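Local coordinates for nicotinamide-nucleotide adenylyltransferase NadR family / Ribosylnicotinamide kinase (Lactococcus lactis subsp. cremoris, PDB 6GYE), which probably phosphorylates nicotinamide riboside and joins nicotinamide mononucleotide to an adenylyl group, two steps on the route to NAD+, at residues A[24-29]-A[72-77]; A[36-41]-A[78-83]; A[44-49]-A[68-73]; A[106-111]-A[119-124]. All coordinates share one frame; numbering follows the deposited sequence. Where two conformers were deposited one is given.

Contact 1 of 4, residues A[24-29]-A[72-77]; sequences APLHTG and EAFNDE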
loop_
_atom_site.group_PDB
_atom_site.type_symbol
_atom_site.label_atom_id
_atom_site.label_comp_id
_atom_site.label_asym_id
_atom_site.label_seq_id
_atom_site.Cartn_x
_atom_site.Cartn_y
_atom_site.Cartn_z
ATOM N N ALA A 24 -11.410 -0.688 -5.661
ATOM C CA ALA A 24 -10.844 -0.429 -4.338
ATOM C C ALA A 24 -10.773 -1.733 -3.547
ATOM O O ALA A 24 -11.452 -1.887 -2.525
ATOM C CB ALA A 24 -11.677 0.614 -3.591
ATOM N N PRO A 25 -9.925 -2.686 -3.970
ATOM C CA PRO A 25 -8.946 -2.638 -5.056
ATOM C C PRO A 25 -9.361 -3.334 -6.337
ATOM O O PRO A 25 -10.331 -4.076 -6.349
ATOM C CB PRO A 25 -7.769 -3.385 -4.447
ATOM C CG PRO A 25 -8.469 -4.511 -3.693
ATOM C CD PRO A 25 -9.773 -3.928 -3.189
ATOM N N LEU A 26 -8.608 -3.082 -7.406
ATOM C CA LEU A 26 -8.616 -3.953 -8.574
ATOM C C LEU A 26 -8.156 -5.354 -8.180
ATOM O O LEU A 26 -7.176 -5.504 -7.445
ATOM C CB LEU A 26 -7.694 -3.371 -9.646
ATOM C CG LEU A 26 -7.415 -4.185 -10.908
ATOM C CD1 LEU A 26 -8.660 -4.273 -11.760
ATOM C CD2 LEU A 26 -6.293 -3.507 -11.692
ATOM N N HIS A 27 -8.863 -6.386 -8.646
ATOM C CA HIS A 27 -8.449 -7.758 -8.353
ATOM C C HIS A 27 -8.685 -8.637 -9.575
ATOM O O HIS A 27 -9.171 -8.176 -10.613
ATOM C CB HIS A 27 -9.147 -8.314 -7.103
ATOM C CG HIS A 27 -10.641 -8.364 -7.201
ATOM N ND1 HIS A 27 -11.310 -9.291 -7.976
ATOM C CD2 HIS A 27 -11.597 -7.613 -6.602
ATOM C CE1 HIS A 27 -12.614 -9.099 -7.858
ATOM N NE2 HIS A 27 -12.814 -8.092 -7.027
ATOM N N THR A 28 -8.319 -9.919 -9.455
ATOM C CA THR A 28 -8.305 -10.775 -10.635
ATOM C C THR A 28 -9.706 -11.040 -11.177
ATOM O O THR A 28 -9.840 -11.337 -12.371
ATOM C CB THR A 28 -7.585 -12.107 -10.349
ATOM O OG1 THR A 28 -8.134 -12.713 -9.205
ATOM C CG2 THR A 28 -6.125 -11.885 -10.060
ATOM N N GLY A 29 -10.749 -10.935 -10.339
ATOM C CA GLY A 29 -12.110 -11.023 -10.859
ATOM C C GLY A 29 -12.397 -9.948 -11.895
ATOM O O GLY A 29 -12.898 -10.240 -12.984
ATOM N N GLU A 72 -1.452 2.557 -14.270
ATOM C CA GLU A 72 -0.229 1.777 -14.177
ATOM C C GLU A 72 -0.518 0.301 -14.419
ATOM O O GLU A 72 0.245 -0.386 -15.110
ATOM C CB GLU A 72 0.434 2.001 -12.817
ATOM C CG GLU A 72 1.801 1.365 -12.703
ATOM C CD GLU A 72 2.440 1.494 -11.313
ATOM O OE1 GLU A 72 2.087 2.411 -10.522
ATOM O OE2 GLU A 72 3.297 0.638 -11.010
ATOM N N ALA A 73 -1.628 -0.193 -13.866
ATOM C CA ALA A 73 -1.954 -1.609 -13.978
ATOM C C ALA A 73 -2.157 -2.018 -15.420
ATOM O O ALA A 73 -1.809 -3.139 -15.793
ATOM C CB ALA A 73 -3.206 -1.936 -13.163
ATOM N N PHE A 74 -2.694 -1.125 -16.247
ATOM C CA PHE A 74 -2.918 -1.401 -17.660
ATOM C C PHE A 74 -1.970 -0.583 -18.552
ATOM O O PHE A 74 -2.341 -0.128 -19.636
ATOM C CB PHE A 74 -4.396 -1.178 -17.993
ATOM C CG PHE A 74 -5.326 -2.180 -17.304
ATOM C CD1 PHE A 74 -5.510 -3.458 -17.830
ATOM C CD2 PHE A 74 -5.954 -1.864 -16.105
ATOM C CE1 PHE A 74 -6.333 -4.397 -17.201
ATOM C CE2 PHE A 74 -6.775 -2.788 -15.457
ATOM C CZ PHE A 74 -6.972 -4.068 -16.010
ATOM N N ASN A 75 -0.711 -0.412 -18.123
ATOM C CA ASN A 75 0.227 0.444 -18.855
ATOM C C ASN A 75 0.818 -0.212 -20.095
ATOM O O ASN A 75 1.597 0.434 -20.802
ATOM C CB ASN A 75 1.370 0.928 -17.946
ATOM C CG ASN A 75 2.282 -0.204 -17.444
ATOM O OD1 ASN A 75 2.103 -1.373 -17.765
ATOM N ND2 ASN A 75 3.287 0.167 -16.661
ATOM N N ASP A 76 0.492 -1.464 -20.368
ATOM C CA ASP A 76 1.079 -2.213 -21.474
ATOM C C ASP A 76 -0.012 -2.881 -22.293
ATOM O O ASP A 76 0.079 -4.066 -22.628
ATOM C CB ASP A 76 2.091 -3.242 -20.962
ATOM C CG ASP A 76 2.880 -3.901 -22.088
ATOM O OD1 ASP A 76 3.020 -3.301 -23.175
ATOM O OD2 ASP A 76 3.335 -5.047 -21.893
ATOM N N GLU A 77 -1.100 -2.153 -22.556
ATOM C CA GLU A 77 -2.243 -2.670 -23.300
ATOM C C GLU A 77 -2.502 -1.812 -24.530
ATOM O O GLU A 77 -2.585 -0.581 -24.440
ATOM C CB GLU A 77 -3.506 -2.727 -22.443
ATOM C CG GLU A 77 -3.394 -3.576 -21.179
ATOM C CD GLU A 77 -3.343 -5.070 -21.469
ATOM O OE1 GLU A 77 -3.631 -5.463 -22.630
ATOM O OE2 GLU A 77 -2.992 -5.833 -20.535
#
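The HIGH-type motif of nucleotidylyltransferases, which the sequence HTGH (27-30) fits at the start of helix 28-40, is immediately preceded by Leu26, which meets Ala73 and Phe74. These partners lie at the end of helix 63-73: Ala73 is still helical, and Phe74 is the first residue to leave helical backbone angles. With CG trans to its own backbone N (chi1 173°), Leu26 sends one methyl across. CD2 lies 3.8 Å from Ala73 CB and 3.9 Å from Phe74 CE2, so this one methyl rests against both the alanine methyl and the ring carbon, meeting the ring obliquely. In its own segment Glu77 CG comes to the edge of the Phe74 ring, in its plane, while Ile34 and Tyr35 of helix 28-40 also touch this ring. Beside Leu26, the N-cap residue His27 accepts the amide of the first helical turn: Gly29 N to His27 ND1 is 2.9 Å, bent at 132°. The other ring nitrogen of His27, NE2, bonds Ile153 O, so the imidazole is gripped at both nitrogens and its rotation is fixed. No hydrogen bond joins the two segments. The contact between them is purely apolar, made by one leucine methyl, and it sets the residue before the motif against the helix end by shape and not by a directional bond.

Contact 2 of 4, residues A[36-41]-A[78-83]; sequences KCASLN and ENIKVS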
loop_
_atom_site.group_PDB
_atom_site.type_symbol
_atom_site.label_atom_id
_atom_site.label_comp_id
_atom_site.label_asym_id
_atom_site.label_seq_id
_atom_site.Cartn_x
_atom_site.Cartn_y
_atom_site.Cartn_z
ATOM N N LYS A 36 -11.731 -10.633 -21.113
ATOM C CA LYS A 36 -12.771 -11.195 -21.976
ATOM C C LYS A 36 -13.425 -10.098 -22.789
ATOM O O LYS A 36 -13.634 -10.249 -23.999
ATOM C CB LYS A 36 -13.830 -11.956 -21.171
ATOM C CG LYS A 36 -13.338 -13.274 -20.608
ATOM C CD LYS A 36 -14.459 -14.116 -20.015
ATOM C CE LYS A 36 -13.888 -15.363 -19.382
ATOM N NZ LYS A 36 -14.937 -16.281 -18.953
ATOM N N CYS A 37 -13.732 -8.980 -22.133
ATOM C CA CYS A 37 -14.309 -7.831 -22.812
ATOM C C CYS A 37 -13.381 -7.304 -23.908
ATOM O O CYS A 37 -13.840 -6.926 -24.996
ATOM C CB CYS A 37 -14.612 -6.760 -21.771
ATOM S SG CYS A 37 -15.437 -5.309 -22.365
ATOM N N ALA A 38 -12.067 -7.289 -23.651
ATOM C CA ALA A 38 -11.117 -6.815 -24.648
ATOM C C ALA A 38 -10.944 -7.803 -25.788
ATOM O O ALA A 38 -10.531 -7.402 -26.880
ATOM C CB ALA A 38 -9.761 -6.517 -24.008
ATOM N N SER A 39 -11.261 -9.079 -25.565
ATOM C CA SER A 39 -11.213 -10.046 -26.649
ATOM C C SER A 39 -12.451 -9.996 -27.540
ATOM O O SER A 39 -12.412 -10.519 -28.655
ATOM C CB SER A 39 -11.032 -11.440 -26.069
ATOM O OG SER A 39 -9.900 -11.457 -25.204
ATOM N N LEU A 40 -13.541 -9.387 -27.072
ATOM C CA LEU A 40 -14.787 -9.310 -27.826
ATOM C C LEU A 40 -14.993 -7.970 -28.509
ATOM O O LEU A 40 -15.927 -7.834 -29.294
ATOM C CB LEU A 40 -15.986 -9.583 -26.905
ATOM C CG LEU A 40 -16.016 -11.005 -26.377
ATOM C CD1 LEU A 40 -16.884 -11.119 -25.123
ATOM C CD2 LEU A 40 -16.539 -11.878 -27.483
ATOM N N ASN A 41 -14.145 -6.992 -28.245
ATOM C CA ASN A 41 -14.300 -5.665 -28.807
ATOM C C ASN A 41 -12.984 -5.232 -29.418
ATOM O O ASN A 41 -11.928 -5.820 -29.157
ATOM C CB ASN A 41 -14.743 -4.648 -27.745
ATOM C CG ASN A 41 -16.149 -4.914 -27.239
ATOM O OD1 ASN A 41 -17.115 -4.504 -27.865
ATOM N ND2 ASN A 41 -16.266 -5.600 -26.103
ATOM N N GLU A 78 -2.644 -2.471 -25.674
ATOM C CA GLU A 78 -3.014 -1.799 -26.911
ATOM C C GLU A 78 -4.359 -1.093 -26.774
ATOM O O GLU A 78 -4.433 0.142 -26.743
ATOM C CB GLU A 78 -3.056 -2.822 -28.048
ATOM C CG GLU A 78 -3.339 -4.244 -27.566
ATOM C CD GLU A 78 -2.636 -5.302 -28.404
ATOM O OE1 GLU A 78 -3.264 -5.841 -29.339
ATOM O OE2 GLU A 78 -1.455 -5.593 -28.127
ATOM N N ASN A 79 -5.423 -1.888 -26.669
ATOM C CA ASN A 79 -6.788 -1.425 -26.857
ATOM C C ASN A 79 -7.522 -1.152 -25.543
ATOM O O ASN A 79 -8.752 -1.232 -25.504
ATOM C CB ASN A 79 -7.558 -2.450 -27.696
ATOM C CG ASN A 79 -7.619 -3.849 -27.041
ATOM O OD1 ASN A 79 -6.707 -4.257 -26.321
ATOM N ND2 ASN A 79 -8.694 -4.586 -27.315
ATOM N N ILE A 80 -6.814 -0.844 -24.457
ATOM C CA ILE A 80 -7.467 -0.604 -23.172
ATOM C C ILE A 80 -7.064 0.767 -22.661
ATOM O O ILE A 80 -5.881 1.020 -22.418
ATOM C CB ILE A 80 -7.151 -1.690 -22.130
ATOM C CG1 ILE A 80 -7.617 -3.067 -22.605
ATOM C CG2 ILE A 80 -7.837 -1.376 -20.799
ATOM C CD1 ILE A 80 -7.234 -4.181 -21.667
ATOM N N LYS A 81 -8.049 1.645 -22.498
ATOM C CA LYS A 81 -7.875 2.986 -21.966
ATOM C C LYS A 81 -8.573 3.077 -20.616
ATOM O O LYS A 81 -9.604 2.438 -20.397
ATOM C CB LYS A 81 -8.448 4.034 -22.928
ATOM C CG LYS A 81 -8.264 5.493 -22.496
ATOM C CD LYS A 81 -6.821 5.941 -22.641
ATOM C CE LYS A 81 -6.623 7.409 -22.266
ATOM N NZ LYS A 81 -5.178 7.770 -22.359
ATOM N N VAL A 82 -8.000 3.872 -19.713
ATOM C CA VAL A 82 -8.530 4.076 -18.365
ATOM C C VAL A 82 -8.939 5.532 -18.222
ATOM O O VAL A 82 -8.142 6.438 -18.514
ATOM C CB VAL A 82 -7.505 3.719 -17.271
ATOM C CG1 VAL A 82 -8.080 4.067 -15.902
ATOM C CG2 VAL A 82 -7.126 2.245 -17.338
ATOM N N SER A 83 -10.166 5.754 -17.754
ATOM C CA SER A 83 -10.723 7.092 -17.630
ATOM C C SER A 83 -11.468 7.217 -16.307
ATOM O O SER A 83 -11.863 6.222 -15.691
ATOM C CB SER A 83 -11.660 7.415 -18.797
ATOM O OG SER A 83 -12.822 6.606 -18.741
#
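Asn79 holds CG between its backbone N and carbonyl carbon (chi1 60°), a crowded position that turns the amide toward Ala38 in the last part of helix 28-40. Ile80, next along, carries an extended CG1-CD1 arm that runs to the same alanine. Two unlike groups thus converge on Ala38. Asn79 ND2 gives a weak hydrogen bond to Ala38 O, 3.4 Å long and bent at 138°, and the same nitrogen passes 4.0 Å from Ala38 CB. From the other partner, Ile80 CD1 approaches Ala38 CB to 4.2 Å, an apolar touch. ND2 also bonds Asp42 O, so this amide nitrogen spans the carbonyls of Ala38 and Asp42, the first bond weak. Nearby, Asn41 folds back: its ND2 donates to Cys37 O over 3.0 Å, nearly straight at 165°, with the acceptor close to the amide plane. Leu40 N reaches Cys37 O from the opposite face of the carbonyl plane, and two donors therefore grip that oxygen. Asn41 ND2 is further bonded to Tyr122 OH on strand 118-123. Strand 43-50 lies beside strand 80-86 in the parallel sheet, and its Val44 packs on Cys37 and Ala38; Ile80 also leans on Ile34 and Tyr35, so helix 28-40 lies against both strands at this edge of the sheet.

Contact 3 of 4, residues A[44-49]-A[68-73]; sequences VLLVVS and RYLREA. With SO4 (sulfate ion), chain D.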
loop_
_atom_site.group_PDB
_atom_site.type_symbol
_atom_site.label_atom_id
_atom_site.label_comp_id
_atom_site.label_asym_id
_atom_site.label_seq_id
_atom_site.Cartn_x
_atom_site.Cartn_y
_atom_site.Cartn_z
ATOM N N VAL A 44 -11.507 -1.263 -25.257
ATOM C CA VAL A 44 -12.255 -1.188 -24.010
ATOM C C VAL A 44 -11.894 0.105 -23.301
ATOM O O VAL A 44 -10.708 0.434 -23.164
ATOM C CB VAL A 44 -11.966 -2.393 -23.089
ATOM C CG1 VAL A 44 -12.629 -2.215 -21.733
ATOM C CG2 VAL A 44 -12.426 -3.685 -23.731
ATOM N N LEU A 45 -12.910 0.821 -22.833
ATOM C CA LEU A 45 -12.737 1.965 -21.949
ATOM C C LEU A 45 -13.107 1.539 -20.529
ATOM O O LEU A 45 -14.257 1.157 -20.277
ATOM C CB LEU A 45 -13.608 3.133 -22.403
ATOM C CG LEU A 45 -13.452 4.446 -21.634
ATOM C CD1 LEU A 45 -12.026 4.957 -21.741
ATOM C CD2 LEU A 45 -14.417 5.490 -22.147
ATOM N N LEU A 46 -12.131 1.568 -19.613
ATOM C CA LEU A 46 -12.396 1.308 -18.204
ATOM C C LEU A 46 -12.820 2.599 -17.533
ATOM O O LEU A 46 -12.128 3.611 -17.651
ATOM C CB LEU A 46 -11.177 0.745 -17.483
ATOM C CG LEU A 46 -10.592 -0.569 -17.983
ATOM C CD1 LEU A 46 -9.463 -1.043 -17.047
ATOM C CD2 LEU A 46 -11.691 -1.620 -18.146
ATOM N N VAL A 47 -13.966 2.581 -16.858
ATOM C CA VAL A 47 -14.439 3.778 -16.173
ATOM C C VAL A 47 -14.303 3.569 -14.672
ATOM O O VAL A 47 -14.946 2.688 -14.097
ATOM C CB VAL A 47 -15.869 4.147 -16.573
ATOM C CG1 VAL A 47 -16.335 5.339 -15.766
ATOM C CG2 VAL A 47 -15.906 4.498 -18.048
ATOM N N VAL A 48 -13.426 4.355 -14.050
ATOM C CA VAL A 48 -13.273 4.387 -12.601
ATOM C C VAL A 48 -14.194 5.472 -12.089
ATOM O O VAL A 48 -13.987 6.652 -12.400
ATOM C CB VAL A 48 -11.828 4.708 -12.188
ATOM C CG1 VAL A 48 -11.625 4.372 -10.722
ATOM C CG2 VAL A 48 -10.829 4.024 -13.079
ATOM N N SER A 49 -15.202 5.094 -11.310
ATOM C CA SER A 49 -16.108 6.089 -10.756
ATOM C C SER A 49 -15.804 6.306 -9.277
ATOM O O SER A 49 -15.233 5.440 -8.604
ATOM C CB SER A 49 -17.567 5.674 -10.963
ATOM O OG SER A 49 -17.811 4.418 -10.375
ATOM N N ARG A 68 -4.933 6.534 -10.936
ATOM C CA ARG A 68 -3.500 6.399 -11.257
ATOM C C ARG A 68 -3.056 4.944 -11.169
ATOM O O ARG A 68 -2.366 4.449 -12.062
ATOM C CB ARG A 68 -2.634 7.258 -10.334
ATOM C CG ARG A 68 -2.679 8.760 -10.612
ATOM C CD ARG A 68 -2.306 9.069 -12.055
ATOM N NE ARG A 68 -2.083 10.495 -12.309
ATOM C CZ ARG A 68 -0.918 11.124 -12.148
ATOM N NH1 ARG A 68 0.168 10.463 -11.721
ATOM N NH2 ARG A 68 -0.840 12.427 -12.418
ATOM N N TYR A 69 -3.509 4.222 -10.139
ATOM C CA TYR A 69 -3.130 2.819 -10.009
ATOM C C TYR A 69 -3.616 1.993 -11.201
ATOM O O TYR A 69 -2.908 1.094 -11.676
ATOM C CB TYR A 69 -3.679 2.251 -8.706
ATOM C CG TYR A 69 -2.928 2.692 -7.481
ATOM C CD1 TYR A 69 -1.893 3.615 -7.572
ATOM C CD2 TYR A 69 -3.221 2.146 -6.230
ATOM C CE1 TYR A 69 -1.187 4.008 -6.450
ATOM C CE2 TYR A 69 -2.513 2.534 -5.089
ATOM C CZ TYR A 69 -1.494 3.459 -5.212
ATOM O OH TYR A 69 -0.790 3.850 -4.088
ATOM N N LEU A 70 -4.839 2.253 -11.669
ATOM C CA LEU A 70 -5.359 1.542 -12.835
ATOM C C LEU A 70 -4.545 1.850 -14.083
ATOM O O LEU A 70 -4.257 0.951 -14.884
ATOM C CB LEU A 70 -6.834 1.899 -13.068
ATOM C CG LEU A 70 -7.971 1.056 -12.464
ATOM C CD1 LEU A 70 -8.217 -0.209 -13.264
ATOM C CD2 LEU A 70 -7.691 0.702 -11.028
ATOM N N ARG A 71 -4.183 3.122 -14.278
ATOM C CA ARG A 71 -3.375 3.469 -15.438
ATOM C C ARG A 71 -2.082 2.678 -15.437
ATOM O O ARG A 71 -1.665 2.149 -16.472
ATOM C CB ARG A 71 -3.084 4.971 -15.464
ATOM C CG ARG A 71 -4.201 5.819 -16.037
ATOM C CD ARG A 71 -4.331 5.649 -17.540
ATOM N NE ARG A 71 -5.287 6.608 -18.097
ATOM C CZ ARG A 71 -4.989 7.869 -18.404
ATOM N NH1 ARG A 71 -3.761 8.333 -18.232
ATOM N NH2 ARG A 71 -5.915 8.671 -18.901
ATOM N N GLU A 72 -1.452 2.557 -14.270
ATOM C CA GLU A 72 -0.229 1.777 -14.177
ATOM C C GLU A 72 -0.518 0.301 -14.419
ATOM O O GLU A 72 0.245 -0.386 -15.110
ATOM C CB GLU A 72 0.434 2.001 -12.817
ATOM C CG GLU A 72 1.801 1.365 -12.703
ATOM C CD GLU A 72 2.440 1.494 -11.313
ATOM O OE1 GLU A 72 2.087 2.411 -10.522
ATOM O OE2 GLU A 72 3.297 0.638 -11.010
ATOM N N ALA A 73 -1.628 -0.193 -13.866
ATOM C CA ALA A 73 -1.954 -1.609 -13.978
ATOM C C ALA A 73 -2.157 -2.018 -15.420
ATOM O O ALA A 73 -1.809 -3.139 -15.793
ATOM C CB ALA A 73 -3.206 -1.936 -13.163
HETATM S S SO4 D . -0.642 3.656 -0.707
HETATM O O1 SO4 D . -0.912 2.794 -1.843
HETATM O O2 SO4 D . 0.513 4.499 -1.023
HETATM O O3 SO4 D . -1.779 4.522 -0.430
HETATM O O4 SO4 D . -0.389 2.844 0.483
#
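Leu70 of helix 63-73 packs on Leu46 and Val48 of strand 43-50, inside the beta-alpha-beta crossover that runs from this strand through the helix to its parallel neighbour 80-86. From CB the side chain heads for the strand. CG is the first atom to make contact, 4.2 Å from Val48 CG2, where the two residues meet at a slant. CD1 continues to Leu46 CD1 at 4.1 Å, the two leucine side chains crossing at about a right angle. Leu70 CD2 stays farther from the strand, 5.0 Å from Val48 CG2. The first torsion of Leu70, -92°, falls off the staggered positions and sets CG against Val48 and CD1 against Leu46. Both strand residues point toward the helix, and the interface is wholly apolar. One residue earlier, Tyr69 is turned elsewhere: its ring meets Phe175 edge-to-face, and its OH donates to O1 of a sulfate, probably from the crystallisation liquor, at 2.5 Å, shorter than expected and doubtful in its exact value. A phenylalanine in place of Tyr69 would probably leave sulfate O1 without its hydroxyl donor. The anion lies at the edge of the tyrosine ring, O1 in its plane, and Lys65 NZ supplies another hydrogen bond to it.

Contact 4 of 4, residues A[106-111]-A[119-124]; sequences ELIHHN and VTFYVG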
loop_
_atom_site.group_PDB
_atom_site.type_symbol
_atom_site.label_atom_id
_atom_site.label_comp_id
_atom_site.label_asym_id
_atom_site.label_seq_id
_atom_site.Cartn_x
_atom_site.Cartn_y
_atom_site.Cartn_z
ATOM N N GLU A 106 -19.712 12.250 -22.433
ATOM C CA GLU A 106 -18.571 13.109 -22.702
ATOM C C GLU A 106 -17.269 12.318 -22.605
ATOM O O GLU A 106 -16.386 12.459 -23.457
ATOM C CB GLU A 106 -18.586 14.293 -21.746
ATOM C CG GLU A 106 -17.481 15.292 -21.983
ATOM C CD GLU A 106 -17.822 16.638 -21.393
ATOM O OE1 GLU A 106 -17.573 17.664 -22.062
ATOM O OE2 GLU A 106 -18.377 16.663 -20.274
ATOM N N LEU A 107 -17.156 11.445 -21.597
ATOM C CA LEU A 107 -15.977 10.592 -21.459
ATOM C C LEU A 107 -15.771 9.729 -22.694
ATOM O O LEU A 107 -14.650 9.593 -23.191
ATOM C CB LEU A 107 -16.123 9.690 -20.240
ATOM C CG LEU A 107 -15.511 10.026 -18.889
ATOM C CD1 LEU A 107 -15.489 8.760 -18.035
ATOM C CD2 LEU A 107 -14.141 10.587 -19.053
ATOM N N ILE A 108 -16.845 9.112 -23.184
ATOM C CA ILE A 108 -16.758 8.276 -24.380
ATOM C C ILE A 108 -16.307 9.105 -25.578
ATOM O O ILE A 108 -15.451 8.686 -26.367
ATOM C CB ILE A 108 -18.114 7.604 -24.652
ATOM C CG1 ILE A 108 -18.468 6.649 -23.519
ATOM C CG2 ILE A 108 -18.094 6.889 -26.001
ATOM C CD1 ILE A 108 -19.756 5.913 -23.741
ATOM N N HIS A 109 -16.906 10.282 -25.751
ATOM C CA HIS A 109 -16.544 11.131 -26.880
ATOM C C HIS A 109 -15.067 11.519 -26.822
ATOM O O HIS A 109 -14.346 11.421 -27.820
ATOM C CB HIS A 109 -17.442 12.367 -26.911
ATOM C CG HIS A 109 -18.890 12.056 -27.142
ATOM N ND1 HIS A 109 -19.903 12.924 -26.791
ATOM C CD2 HIS A 109 -19.498 10.970 -27.681
ATOM C CE1 HIS A 109 -21.071 12.388 -27.108
ATOM N NE2 HIS A 109 -20.853 11.202 -27.646
ATOM N N HIS A 110 -14.598 11.945 -25.649
ATOM C CA HIS A 110 -13.233 12.448 -25.532
ATOM C C HIS A 110 -12.206 11.350 -25.781
ATOM O O HIS A 110 -11.165 11.595 -26.400
ATOM C CB HIS A 110 -13.026 13.064 -24.147
ATOM C CG HIS A 110 -11.715 13.770 -23.988
ATOM N ND1 HIS A 110 -11.298 14.775 -24.840
ATOM C CD2 HIS A 110 -10.720 13.610 -23.083
ATOM C CE1 HIS A 110 -10.109 15.206 -24.459
ATOM N NE2 HIS A 110 -9.737 14.516 -23.396
ATOM N N ASN A 111 -12.486 10.131 -25.336
ATOM C CA ASN A 111 -11.496 9.063 -25.321
ATOM C C ASN A 111 -11.628 8.109 -26.499
ATOM O O ASN A 111 -11.015 7.036 -26.488
ATOM C CB ASN A 111 -11.585 8.284 -24.003
ATOM C CG ASN A 111 -11.078 9.089 -22.825
ATOM O OD1 ASN A 111 -9.882 9.074 -22.518
ATOM N ND2 ASN A 111 -11.976 9.832 -22.182
ATOM N N VAL A 119 -21.171 0.707 -29.369
ATOM C CA VAL A 119 -20.741 0.734 -27.980
ATOM C C VAL A 119 -21.631 -0.174 -27.145
ATOM O O VAL A 119 -22.862 -0.170 -27.295
ATOM C CB VAL A 119 -20.765 2.172 -27.435
ATOM C CG1 VAL A 119 -20.414 2.173 -25.959
ATOM C CG2 VAL A 119 -19.786 3.031 -28.202
ATOM N N THR A 120 -21.003 -0.950 -26.259
ATOM C CA THR A 120 -21.692 -1.817 -25.310
ATOM C C THR A 120 -21.290 -1.439 -23.886
ATOM O O THR A 120 -20.103 -1.438 -23.553
ATOM C CB THR A 120 -21.384 -3.292 -25.583
ATOM O OG1 THR A 120 -21.714 -3.602 -26.937
ATOM C CG2 THR A 120 -22.177 -4.201 -24.652
ATOM N N PHE A 121 -22.279 -1.123 -23.053
ATOM C CA PHE A 121 -22.077 -0.895 -21.626
ATOM C C PHE A 121 -22.231 -2.208 -20.853
ATOM O O PHE A 121 -23.262 -2.875 -20.964
ATOM C CB PHE A 121 -23.094 0.129 -21.110
ATOM C CG PHE A 121 -22.873 1.533 -21.607
ATOM C CD1 PHE A 121 -21.915 2.345 -21.025
ATOM C CD2 PHE A 121 -23.632 2.041 -22.647
ATOM C CE1 PHE A 121 -21.714 3.632 -21.478
ATOM C CE2 PHE A 121 -23.438 3.341 -23.109
ATOM C CZ PHE A 121 -22.487 4.131 -22.525
ATOM N N TYR A 122 -21.223 -2.570 -20.058
ATOM C CA TYR A 122 -21.313 -3.722 -19.157
ATOM C C TYR A 122 -21.684 -3.201 -17.773
ATOM O O TYR A 122 -20.877 -2.543 -17.116
ATOM C CB TYR A 122 -20.007 -4.524 -19.149
ATOM C CG TYR A 122 -19.671 -5.031 -20.547
ATOM C CD1 TYR A 122 -20.168 -6.250 -21.014
ATOM C CD2 TYR A 122 -18.906 -4.258 -21.424
ATOM C CE1 TYR A 122 -19.897 -6.696 -22.308
ATOM C CE2 TYR A 122 -18.629 -4.698 -22.716
ATOM C CZ TYR A 122 -19.123 -5.917 -23.154
ATOM O OH TYR A 122 -18.845 -6.335 -24.442
ATOM N N VAL A 123 -22.903 -3.513 -17.334
ATOM C CA VAL A 123 -23.549 -2.889 -16.183
ATOM C C VAL A 123 -23.992 -3.964 -15.205
ATOM O O VAL A 123 -24.534 -4.995 -15.612
ATOM C CB VAL A 123 -24.751 -2.031 -16.631
ATOM C CG1 VAL A 123 -25.585 -1.590 -15.446
ATOM C CG2 VAL A 123 -24.256 -0.824 -17.399
ATOM N N GLY A 124 -23.787 -3.713 -13.912
ATOM C CA GLY A 124 -24.040 -4.721 -12.899
ATOM C C GLY A 124 -25.254 -4.564 -12.000
ATOM O O GLY A 124 -25.532 -5.462 -11.202
#
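Ile108 and Phe121 reach for each other from opposite directions, one from helix 95-110 and the other from strand 118-123 of the five-stranded parallel sheet. Ile108 is extended along CG1 to CD1 (chi2 -178°), and that terminal methyl does all the touching. It comes 3.5 Å from Phe121 CZ and 3.8 Å from Phe121 CE1, meeting the far end of the ring obliquely. Phe121 has CG on the side away from its carbonyl carbon (chi1 -70°), which swings the ring out toward the helix. Val119, two residues earlier on the strand, offers CG1 at 4.4 Å from the same Ile108 CD1, a looser approach. Ile18 on the adjoining strand 15-21 touches all three residues, while Tyr143 and Leu132 also pack on Phe121. Where the helix closes, Asn111 ND2 donates to Leu107 O at 2.9 Å, almost straight (171°) and in the plane of the amide. The backbone Asn111 N bonds the same oxygen, so one carbonyl is held twice by one residue. Across the segments there is no polar bond: between them one isoleucine methyl, set against the CZ end of the phenylalanine ring and more loosely against Val119, makes a buried hydrophobic contact governed by fit.

Overall arrangement
All four contacts belong to one Rossmann-like unit, a parallel sheet ordered 80-86, 43-50, 15-21, 118-123, 142-147. Contacts 1 and 3 lie closest, centres about 7 Å apart, and share Glu72 and Ala73 of helix 63-73; contacts 1 and 2 both use helix 28-40. Along the chain contact 3 is nested within contact 2, contacts 1 and 2 interlock, and contact 4 follows them all. Leu46 faces helices 28-40 and 63-73, whereas its neighbours Leu45 and Val47 meet helix 95-110, so contact 4 covers the other face of the sheet, about 18 Å from contact 1 between centres. The probable adenylyltransferase core is thus clad on both faces, separately from the P-loop-family kinase region.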